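Epoxide hydrolase (Aspergillus niger, PDB 3G02) is an enantioselective epoxide hydrolase variant of the alpha/beta hydrolase fold, obtained by directed evolution, which probably opens epoxides with water to give diols. Local coordinates at residues L32-R37 with R66-L70; P111-H116 with H144-L150; G186-G192 with C209-N215. The protein carries 9 engineered substitutions. All coordinates share one frame; numbering follows the deposited sequence.

How the contacts relate
The three contacts follow one another along the chain, contact 1 in the N-terminal region and contacts 2 and 3 in the alpha/beta hydrolase core. Contact 1 pairs helices 26-38 and 59-71 at the periphery; its centre lies about 33 Å from that of contact 2 and about 39 Å from that of contact 3. Contacts 2 and 3 belong to the same mixed sheet, their centres about 10 Å apart, and meet where strand 110-115 runs beside strand 187-191. Their parallel order is 143-148, 110-115, 187-191, 209-214. Strand 187-191 leads into the predicted nucleophile D193, and the H116 side chain, just past strand 110-115, is about 7 Å from that of D193; contact 1 lies away from the predicted sites.

Contact 1: L32-R37 with R66-L70; sequences LKTLVR and REKWL
The W69 indole receives V36 over one face: methyl CG2 stands 3.9 Å from the centroid of the six-membered ring, a CH-pi contact 17° off the normal. L32 meets it nearly perpendicularly, CD1 3.9 Å from W69 CZ2. The other flat group, the R66 guanidinium, has L70 CD1 over one face, offset toward the rim, and the R37 carbonyl at its edge. R66 NH2 donates to R37 O at 2.7 Å with that oxygen in the guanidinium plane, while NE makes a more bent bond to V36 O (3.1 Å, 136° at the hydrogen), tilted from that plane. The straight R66 chain carries its head to both carbonyls. Between the indole and the guanidinium, V36 CG1 packs 3.6 Å from L70 CG, the side chains passing head to tail. In one of its two modelled conformers K33, kinked twice along its chain, lays CE against W69 O, and NZ donates to a water that can donate to the same carbonyl. P271 and helix 292-304 pack on the L32 and W69 side, and S300 bonds W69 NE1. The two helical segments, roughly antiparallel at 152°, are thus joined by an apolar seam with polar links at both ends. Two carbonyls of helix 26-38 near its C-terminal end accept from one arginine, whose positive charge is probably favourable to the dipole there.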
loop_
_atom_site.group_PDB
_atom_site.type_symbol
_atom_site.label_atom_id
_atom_site.label_comp_id
_atom_site.label_asym_id
_atom_site.label_seq_id
_atom_site.Cartn_x
_atom_site.Cartn_y
_atom_site.Cartn_z
ATOM N N LEU A 32 21.041 3.172 11.886
ATOM C CA LEU A 32 20.511 2.314 10.827
ATOM C C LEU A 32 20.747 0.830 11.121
ATOM O O LEU A 32 19.819 0.030 11.031
ATOM C CB LEU A 32 21.081 2.713 9.455
ATOM C CG LEU A 32 20.806 1.797 8.251
ATOM C CD1 LEU A 32 19.306 1.562 8.042
ATOM C CD2 LEU A 32 21.433 2.362 6.985
ATOM N N LYS A 33 21.970 0.460 11.489
ATOM C CA LYS A 33 22.269 -0.947 11.758
ATOM C C LYS A 33 21.524 -1.481 12.985
ATOM O O LYS A 33 21.087 -2.633 12.988
ATOM C CB LYS A 33 23.781 -1.196 11.846
ATOM C CG LYS A 33 24.539 -0.879 10.549
ATOM C CD LYS A 33 24.082 -1.738 9.364
ATOM C CE LYS A 33 24.414 -1.071 8.029
ATOM N NZ LYS A 33 25.876 -1.004 7.751
ATOM N N THR A 34 21.369 -0.643 14.013
ATOM C CA THR A 34 20.557 -0.996 15.181
ATOM C C THR A 34 19.109 -1.282 14.777
ATOM O O THR A 34 18.534 -2.287 15.198
ATOM C CB THR A 34 20.608 0.112 16.256
ATOM O OG1 THR A 34 21.933 0.170 16.801
ATOM C CG2 THR A 34 19.613 -0.158 17.389
ATOM N N LEU A 35 18.540 -0.421 13.938
ATOM C CA LEU A 35 17.149 -0.593 13.529
ATOM C C LEU A 35 16.964 -1.748 12.545
ATOM O O LEU A 35 15.922 -2.398 12.553
ATOM C CB LEU A 35 16.556 0.717 13.003
ATOM C CG LEU A 35 16.565 1.915 13.969
ATOM C CD1 LEU A 35 15.856 3.105 13.353
ATOM C CD2 LEU A 35 15.960 1.574 15.331
ATOM N N VAL A 36 17.972 -2.022 11.719
ATOM C CA VAL A 36 17.948 -3.223 10.880
ATOM C C VAL A 36 17.925 -4.473 11.765
ATOM O O VAL A 36 17.124 -5.382 11.542
ATOM C CB VAL A 36 19.138 -3.283 9.885
ATOM C CG1 VAL A 36 19.192 -4.639 9.183
ATOM C CG2 VAL A 36 19.038 -2.162 8.849
ATOM N N ARG A 37 18.792 -4.497 12.777
ATOM C CA ARG A 37 18.856 -5.617 13.713
ATOM C C ARG A 37 17.551 -5.794 14.498
ATOM O O ARG A 37 17.070 -6.916 14.654
ATOM C CB ARG A 37 20.037 -5.451 14.673
ATOM C CG ARG A 37 20.360 -6.712 15.465
ATOM C CD ARG A 37 21.458 -6.484 16.495
ATOM N NE ARG A 37 20.979 -5.718 17.644
ATOM C CZ ARG A 37 21.282 -4.446 17.889
ATOM N NH1 ARG A 37 22.083 -3.772 17.071
ATOM N NH2 ARG A 37 20.788 -3.848 18.965
ATOM N N ARG A 66 18.443 -8.763 4.847
ATOM C CA ARG A 66 18.618 -8.235 6.201
ATOM C C ARG A 66 19.975 -8.644 6.767
ATOM O O ARG A 66 20.680 -7.823 7.350
ATOM C CB ARG A 66 17.490 -8.702 7.128
ATOM C CG ARG A 66 17.621 -8.176 8.554
ATOM C CD ARG A 66 16.488 -8.651 9.447
ATOM N NE ARG A 66 16.769 -8.374 10.854
ATOM C CZ ARG A 66 17.487 -9.171 11.643
ATOM N NH1 ARG A 66 17.996 -10.304 11.174
ATOM N NH2 ARG A 66 17.697 -8.835 12.906
ATOM N N GLU A 67 20.334 -9.910 6.571
ATOM C CA GLU A 67 21.635 -10.411 7.012
ATOM C C GLU A 67 22.791 -9.712 6.302
ATOM O O GLU A 67 23.773 -9.319 6.942
ATOM C CB GLU A 67 21.728 -11.928 6.836
ATOM C CG GLU A 67 21.705 -12.686 8.153
ATOM C CD GLU A 67 22.838 -12.272 9.084
ATOM O OE1 GLU A 67 22.545 -11.679 10.142
ATOM O OE2 GLU A 67 24.021 -12.521 8.752
ATOM N N LYS A 68 22.665 -9.556 4.985
ATOM C CA LYS A 68 23.649 -8.827 4.181
ATOM C C LYS A 68 23.804 -7.383 4.656
ATOM O O LYS A 68 24.921 -6.876 4.784
ATOM C CB LYS A 68 23.272 -8.861 2.697
ATOM C CG LYS A 68 23.556 -10.192 2.007
ATOM C CD LYS A 68 23.226 -10.140 0.523
ATOM C CE LYS A 68 23.613 -11.439 -0.170
ATOM N NZ LYS A 68 23.174 -11.452 -1.594
ATOM N N TRP A 69 22.679 -6.729 4.933
ATOM C CA TRP A 69 22.681 -5.345 5.389
ATOM C C TRP A 69 23.423 -5.199 6.720
ATOM O O TRP A 69 24.108 -4.203 6.957
ATOM C CB TRP A 69 21.243 -4.857 5.547
ATOM C CG TRP A 69 21.026 -3.414 5.245
ATOM C CD1 TRP A 69 21.977 -2.456 5.023
ATOM C CD2 TRP A 69 19.762 -2.754 5.155
ATOM N NE1 TRP A 69 21.377 -1.242 4.785
ATOM C CE2 TRP A 69 20.016 -1.397 4.864
ATOM C CE3 TRP A 69 18.435 -3.182 5.291
ATOM C CZ2 TRP A 69 18.989 -0.465 4.702
ATOM C CZ3 TRP A 69 17.417 -2.257 5.135
ATOM C CH2 TRP A 69 17.697 -0.917 4.838
ATOM N N LEU A 70 23.282 -6.204 7.579
ATOM C CA LEU A 70 23.927 -6.195 8.892
ATOM C C LEU A 70 25.414 -6.552 8.873
ATOM O O LEU A 70 26.223 -5.885 9.531
ATOM C CB LEU A 70 23.201 -7.150 9.843
ATOM C CG LEU A 70 21.887 -6.702 10.473
ATOM C CD1 LEU A 70 21.193 -7.891 11.123
ATOM C CD2 LEU A 70 22.106 -5.573 11.479
HETATM O O HOH W 1 26.682 -3.630 7.902
#

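Contact 2: P111-H116 with H144-L150; sequences PIALLH and HLVVPSL
I112 and L145 extend in step, CD1 of the first 4.2 Å from CD2 of the second, and L114 CD1 reaches the same L145 methyl at 4.0 Å. L114 gets there with CG beside its backbone N (chi1 -58°) and an unusual chi2 of 95°. L129 and F132 of helix 126-135 pack on L145. A113 and V146 pair on the other face of the sheet; farther along, L115 CD2 meets P148 CG at 3.6 Å. H116 has its CG wedged between backbone N and carbonyl carbon (chi1 78°), which turns the imidazole toward 144-150. L150 CG lies over one ring face and S149 CA at the edge; ND1 makes a weak bond to P148 O (3.4 Å). A water near ND1 donates to L114 O and P148 O and accepts from H116 N, bridging the strands where direct backbone pairing has ended. Before that point I112 N, V146 N and L114 N bond across to H144 O, I112 O and V146 O. This is the parallel pair of a beta-alpha-beta crossover, strand 110-115, helix 126-135, strand 143-148, in the alpha/beta hydrolase fold, with the H116 side chain about 7 Å from that of the predicted nucleophile D193.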
loop_
_atom_site.group_PDB
_atom_site.type_symbol
_atom_site.label_atom_id
_atom_site.label_comp_id
_atom_site.label_asym_id
_atom_site.label_seq_id
_atom_site.Cartn_x
_atom_site.Cartn_y
_atom_site.Cartn_z
ATOM N N PRO A 111 23.321 22.369 -22.941
ATOM C CA PRO A 111 22.851 22.086 -21.582
ATOM C C PRO A 111 21.759 21.019 -21.554
ATOM O O PRO A 111 20.754 21.137 -22.254
ATOM C CB PRO A 111 22.269 23.428 -21.123
ATOM C CG PRO A 111 22.689 24.441 -22.187
ATOM C CD PRO A 111 22.811 23.660 -23.435
ATOM N N ILE A 112 21.972 19.979 -20.750
ATOM C CA ILE A 112 20.978 18.919 -20.583
ATOM C C ILE A 112 20.751 18.682 -19.094
ATOM O O ILE A 112 21.707 18.573 -18.329
ATOM C CB ILE A 112 21.418 17.577 -21.246
ATOM C CG1 ILE A 112 21.868 17.785 -22.698
ATOM C CG2 ILE A 112 20.277 16.551 -21.202
ATOM C CD1 ILE A 112 22.569 16.575 -23.304
ATOM N N ALA A 113 19.481 18.620 -18.694
ATOM C CA ALA A 113 19.130 18.135 -17.357
ATOM C C ALA A 113 18.494 16.764 -17.496
ATOM O O ALA A 113 17.621 16.561 -18.335
ATOM C CB ALA A 113 18.178 19.096 -16.647
ATOM N N LEU A 114 18.950 15.832 -16.666
ATOM C CA LEU A 114 18.464 14.456 -16.702
ATOM C C LEU A 114 17.692 14.197 -15.416
ATOM O O LEU A 114 18.214 14.412 -14.322
ATOM C CB LEU A 114 19.630 13.470 -16.868
ATOM C CG LEU A 114 20.495 13.683 -18.124
ATOM C CD1 LEU A 114 21.721 14.529 -17.814
ATOM C CD2 LEU A 114 20.920 12.356 -18.736
ATOM N N LEU A 115 16.451 13.744 -15.572
ATOM C CA LEU A 115 15.487 13.720 -14.475
ATOM C C LEU A 115 15.075 12.322 -14.047
ATOM O O LEU A 115 14.520 11.554 -14.841
ATOM C CB LEU A 115 14.237 14.527 -14.834
ATOM C CG LEU A 115 14.423 15.962 -15.337
ATOM C CD1 LEU A 115 13.058 16.597 -15.542
ATOM C CD2 LEU A 115 15.256 16.791 -14.369
ATOM N N HIS A 116 15.339 12.022 -12.777
ATOM C CA HIS A 116 14.972 10.748 -12.173
ATOM C C HIS A 116 13.494 10.720 -11.763
ATOM O O HIS A 116 12.771 11.710 -11.894
ATOM C CB HIS A 116 15.885 10.478 -10.964
ATOM C CG HIS A 116 15.515 11.247 -9.732
ATOM N ND1 HIS A 116 16.181 12.385 -9.323
ATOM C CD2 HIS A 116 14.546 11.031 -8.814
ATOM C CE1 HIS A 116 15.629 12.838 -8.207
ATOM N NE2 HIS A 116 14.632 12.034 -7.881
ATOM N N HIS A 144 26.650 20.059 -21.246
ATOM C CA HIS A 144 26.606 20.218 -19.799
ATOM C C HIS A 144 25.596 19.190 -19.318
ATOM O O HIS A 144 24.487 19.122 -19.848
ATOM C CB HIS A 144 26.129 21.615 -19.400
ATOM C CG HIS A 144 27.073 22.716 -19.772
ATOM N ND1 HIS A 144 28.330 22.838 -19.222
ATOM C CD2 HIS A 144 26.926 23.765 -20.615
ATOM C CE1 HIS A 144 28.925 23.905 -19.726
ATOM N NE2 HIS A 144 28.092 24.487 -20.568
ATOM N N LEU A 145 25.987 18.384 -18.336
ATOM C CA LEU A 145 25.103 17.341 -17.821
ATOM C C LEU A 145 24.745 17.647 -16.376
ATOM O O LEU A 145 25.582 17.528 -15.481
ATOM C CB LEU A 145 25.750 15.961 -17.968
ATOM C CG LEU A 145 26.102 15.588 -19.413
ATOM C CD1 LEU A 145 27.240 14.589 -19.443
ATOM C CD2 LEU A 145 24.888 15.088 -20.181
ATOM N N VAL A 146 23.498 18.065 -16.172
ATOM C CA VAL A 146 22.993 18.427 -14.851
ATOM C C VAL A 146 21.994 17.364 -14.397
ATOM O O VAL A 146 21.043 17.054 -15.116
ATOM C CB VAL A 146 22.302 19.814 -14.875
ATOM C CG1 VAL A 146 21.841 20.226 -13.475
ATOM C CG2 VAL A 146 23.238 20.880 -15.461
ATOM N N VAL A 147 22.236 16.815 -13.211
ATOM C CA VAL A 147 21.410 15.745 -12.651
ATOM C C VAL A 147 20.853 16.209 -11.298
ATOM O O VAL A 147 21.480 16.000 -10.252
ATOM C CB VAL A 147 22.209 14.431 -12.480
ATOM C CG1 VAL A 147 21.280 13.302 -12.064
ATOM C CG2 VAL A 147 22.930 14.058 -13.772
ATOM N N PRO A 148 19.672 16.856 -11.326
ATOM C CA PRO A 148 19.120 17.365 -10.082
ATOM C C PRO A 148 18.447 16.296 -9.236
ATOM O O PRO A 148 17.924 15.305 -9.761
ATOM C CB PRO A 148 18.080 18.384 -10.553
ATOM C CG PRO A 148 17.638 17.901 -11.862
ATOM C CD PRO A 148 18.813 17.174 -12.481
ATOM N N SER A 149 18.462 16.511 -7.928
ATOM C CA SER A 149 17.586 15.768 -7.044
ATOM C C SER A 149 16.286 16.547 -6.999
ATOM O O SER A 149 16.262 17.715 -6.593
ATOM C CB SER A 149 18.190 15.648 -5.649
ATOM O OG SER A 149 19.308 14.779 -5.654
ATOM N N LEU A 150 15.207 15.920 -7.446
ATOM C CA LEU A 150 13.911 16.580 -7.449
ATOM C C LEU A 150 13.505 16.908 -6.016
ATOM O O LEU A 150 13.928 16.231 -5.079
ATOM C CB LEU A 150 12.851 15.695 -8.123
ATOM C CG LEU A 150 12.985 15.429 -9.626
ATOM C CD1 LEU A 150 11.922 14.454 -10.089
ATOM C CD2 LEU A 150 12.897 16.722 -10.445
HETATM O O HOH W 2 17.648 13.528 -11.781
#

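Contact 3: G186-G192 with C209-N215; sequences GYIIQGG and CKAVHLN
Y187-G191 and C209-L214 run parallel, the axes of these short segments 14° apart, with Y187 O, I189 O and G191 O accepting from K210 N, H213 N and N215 N, and I189 N and G191 N donating to A211 O and H213 O. At the start of the pair, Y187 places CG between backbone N and carbonyl carbon (chi1 59°), bringing its ring over C209. C209 CA sits over the ring face, 4.0 Å from the centroid in a CH-pi contact, and CB is 3.7 Å from Y187 CE1. The C209 sulfur lies obliquely to the ring, a sulfur-aromatic contact, and touches I189 CG1 at 3.9 Å. D175 takes the Y187 hydroxyl. On the other face I188 CG1 packs on A211 CB at 4.0 Å, with F392 and V396 of helix 382-396 covering A211. The buried A211 N finds no hydrogen-bond partner.

Q190 carries the polar end. A turn about its CB-CG bond (chi2 -66°) brings OE1 to two donors, N215 ND2 at 3.0 Å and H213 ND1 at 3.1 Å. Both approach in the carbonyl plane, one on each lone pair of OE1, and OE1 itself lies almost in the H213 ring plane and close to the N215 amide plane. The Q190 and N215 side chains meet roughly perpendicularly, yet their amide planes differ by just 24°, and a water accepts from both Q190 NE2 and N215 ND2. S344 bonds H213 NE2, so both ring nitrogens are engaged and the imidazole's rotation is fixed. Strand 187-191, helix 194-205 and strand 209-214 form a beta-alpha-beta unit of the alpha/beta hydrolase fold. G191 and G192 lead directly into D193, the predicted nucleophile, consistent with the nucleophile elbow of this fold.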
loop_
_atom_site.group_PDB
_atom_site.type_symbol
_atom_site.label_atom_id
_atom_site.label_comp_id
_atom_site.label_asym_id
_atom_site.label_seq_id
_atom_site.Cartn_x
_atom_site.Cartn_y
_atom_site.Cartn_z
ATOM N N GLY A 186 18.556 28.244 -23.584
ATOM C CA GLY A 186 18.070 26.953 -24.050
ATOM C C GLY A 186 18.704 25.757 -23.378
ATOM O O GLY A 186 19.904 25.742 -23.110
ATOM N N TYR A 187 17.878 24.752 -23.103
ATOM C CA TYR A 187 18.363 23.476 -22.581
ATOM C C TYR A 187 17.486 22.336 -23.078
ATOM O O TYR A 187 16.372 22.558 -23.559
ATOM C CB TYR A 187 18.429 23.481 -21.047
ATOM C CG TYR A 187 17.105 23.739 -20.357
ATOM C CD1 TYR A 187 16.190 22.704 -20.144
ATOM C CD2 TYR A 187 16.770 25.013 -19.910
ATOM C CE1 TYR A 187 14.972 22.939 -19.513
ATOM C CE2 TYR A 187 15.558 25.256 -19.269
ATOM C CZ TYR A 187 14.667 24.215 -19.078
ATOM O OH TYR A 187 13.466 24.453 -18.452
ATOM N N ILE A 188 18.005 21.115 -22.952
ATOM C CA ILE A 188 17.273 19.906 -23.301
ATOM C C ILE A 188 16.996 19.119 -22.021
ATOM O O ILE A 188 17.793 19.152 -21.082
ATOM C CB ILE A 188 18.069 19.040 -24.313
ATOM C CG1 ILE A 188 18.247 19.807 -25.629
ATOM C CG2 ILE A 188 17.376 17.697 -24.566
ATOM C CD1 ILE A 188 19.157 19.124 -26.625
ATOM N N ILE A 189 15.851 18.440 -21.993
ATOM C CA ILE A 189 15.493 17.557 -20.883
ATOM C C ILE A 189 15.528 16.101 -21.327
ATOM O O ILE A 189 14.987 15.755 -22.375
ATOM C CB ILE A 189 14.084 17.887 -20.323
ATOM C CG1 ILE A 189 14.057 19.291 -19.708
ATOM C CG2 ILE A 189 13.626 16.829 -19.300
ATOM C CD1 ILE A 189 15.008 19.492 -18.526
ATOM N N GLN A 190 16.180 15.265 -20.520
ATOM C CA GLN A 190 16.073 13.819 -20.626
ATOM C C GLN A 190 15.310 13.387 -19.379
ATOM O O GLN A 190 15.640 13.816 -18.278
ATOM C CB GLN A 190 17.461 13.171 -20.640
ATOM C CG GLN A 190 17.520 11.781 -21.283
ATOM C CD GLN A 190 16.759 10.720 -20.505
ATOM O OE1 GLN A 190 15.878 10.046 -21.045
ATOM N NE2 GLN A 190 17.100 10.566 -19.234
ATOM N N GLY A 191 14.274 12.578 -19.558
ATOM C CA GLY A 191 13.465 12.143 -18.423
ATOM C C GLY A 191 12.970 10.718 -18.510
ATOM O O GLY A 191 12.753 10.180 -19.598
ATOM N N GLY A 192 12.815 10.107 -17.339
ATOM C CA GLY A 192 12.162 8.814 -17.185
ATOM C C GLY A 192 11.252 8.882 -15.975
ATOM O O GLY A 192 11.380 9.791 -15.150
ATOM N N CYS A 209 13.155 25.470 -22.317
ATOM C CA CYS A 209 13.240 24.065 -22.707
ATOM C C CYS A 209 13.025 23.953 -24.210
ATOM O O CYS A 209 11.950 24.282 -24.707
ATOM C CB CYS A 209 12.204 23.230 -21.955
ATOM S SG CYS A 209 12.241 21.479 -22.397
ATOM N N LYS A 210 14.043 23.483 -24.929
ATOM C CA LYS A 210 14.009 23.482 -26.397
ATOM C C LYS A 210 13.689 22.122 -27.021
ATOM O O LYS A 210 13.229 22.051 -28.163
ATOM C CB LYS A 210 15.325 24.024 -26.971
ATOM C CG LYS A 210 15.733 25.403 -26.462
ATOM C CD LYS A 210 14.763 26.495 -26.899
ATOM C CE LYS A 210 15.170 27.839 -26.324
ATOM N NZ LYS A 210 14.220 28.924 -26.704
ATOM N N ALA A 211 13.939 21.051 -26.269
ATOM C CA ALA A 211 13.703 19.689 -26.738
ATOM C C ALA A 211 13.584 18.738 -25.554
ATOM O O ALA A 211 14.123 19.009 -24.477
ATOM C CB ALA A 211 14.827 19.235 -27.677
ATOM N N VAL A 212 12.871 17.635 -25.767
ATOM C CA VAL A 212 12.640 16.643 -24.714
ATOM C C VAL A 212 12.897 15.228 -25.230
ATOM O O VAL A 212 12.337 14.819 -26.245
ATOM C CB VAL A 212 11.193 16.731 -24.144
ATOM C CG1 VAL A 212 10.990 15.735 -23.009
ATOM C CG2 VAL A 212 10.893 18.131 -23.639
ATOM N N HIS A 213 13.749 14.490 -24.517
ATOM C CA HIS A 213 13.933 13.065 -24.761
ATOM C C HIS A 213 13.431 12.287 -23.548
ATOM O O HIS A 213 13.816 12.585 -22.412
ATOM C CB HIS A 213 15.399 12.722 -25.030
ATOM C CG HIS A 213 15.648 11.254 -25.181
ATOM N ND1 HIS A 213 15.826 10.414 -24.101
ATOM C CD2 HIS A 213 15.740 10.473 -26.283
ATOM C CE1 HIS A 213 16.016 9.180 -24.532
ATOM N NE2 HIS A 213 15.969 9.188 -25.853
ATOM N N LEU A 214 12.579 11.296 -23.802
ATOM C CA LEU A 214 12.014 10.455 -22.741
ATOM C C LEU A 214 12.311 8.979 -22.962
ATOM O O LEU A 214 12.430 8.524 -24.098
ATOM C CB LEU A 214 10.496 10.640 -22.659
ATOM C CG LEU A 214 9.915 12.048 -22.512
ATOM C CD1 LEU A 214 8.393 11.964 -22.445
ATOM C CD2 LEU A 214 10.474 12.763 -21.291
ATOM N N ASN A 215 12.425 8.227 -21.867
ATOM C CA ASN A 215 12.447 6.764 -21.954
ATOM C C ASN A 215 11.258 6.127 -21.229
ATOM O O ASN A 215 11.278 4.937 -20.904
ATOM C CB ASN A 215 13.780 6.176 -21.471
ATOM C CG ASN A 215 14.061 6.476 -20.012
ATOM O OD1 ASN A 215 13.812 5.647 -19.136
ATOM N ND2 ASN A 215 14.583 7.660 -19.745
HETATM O O HOH W 3 16.117 8.530 -17.688
#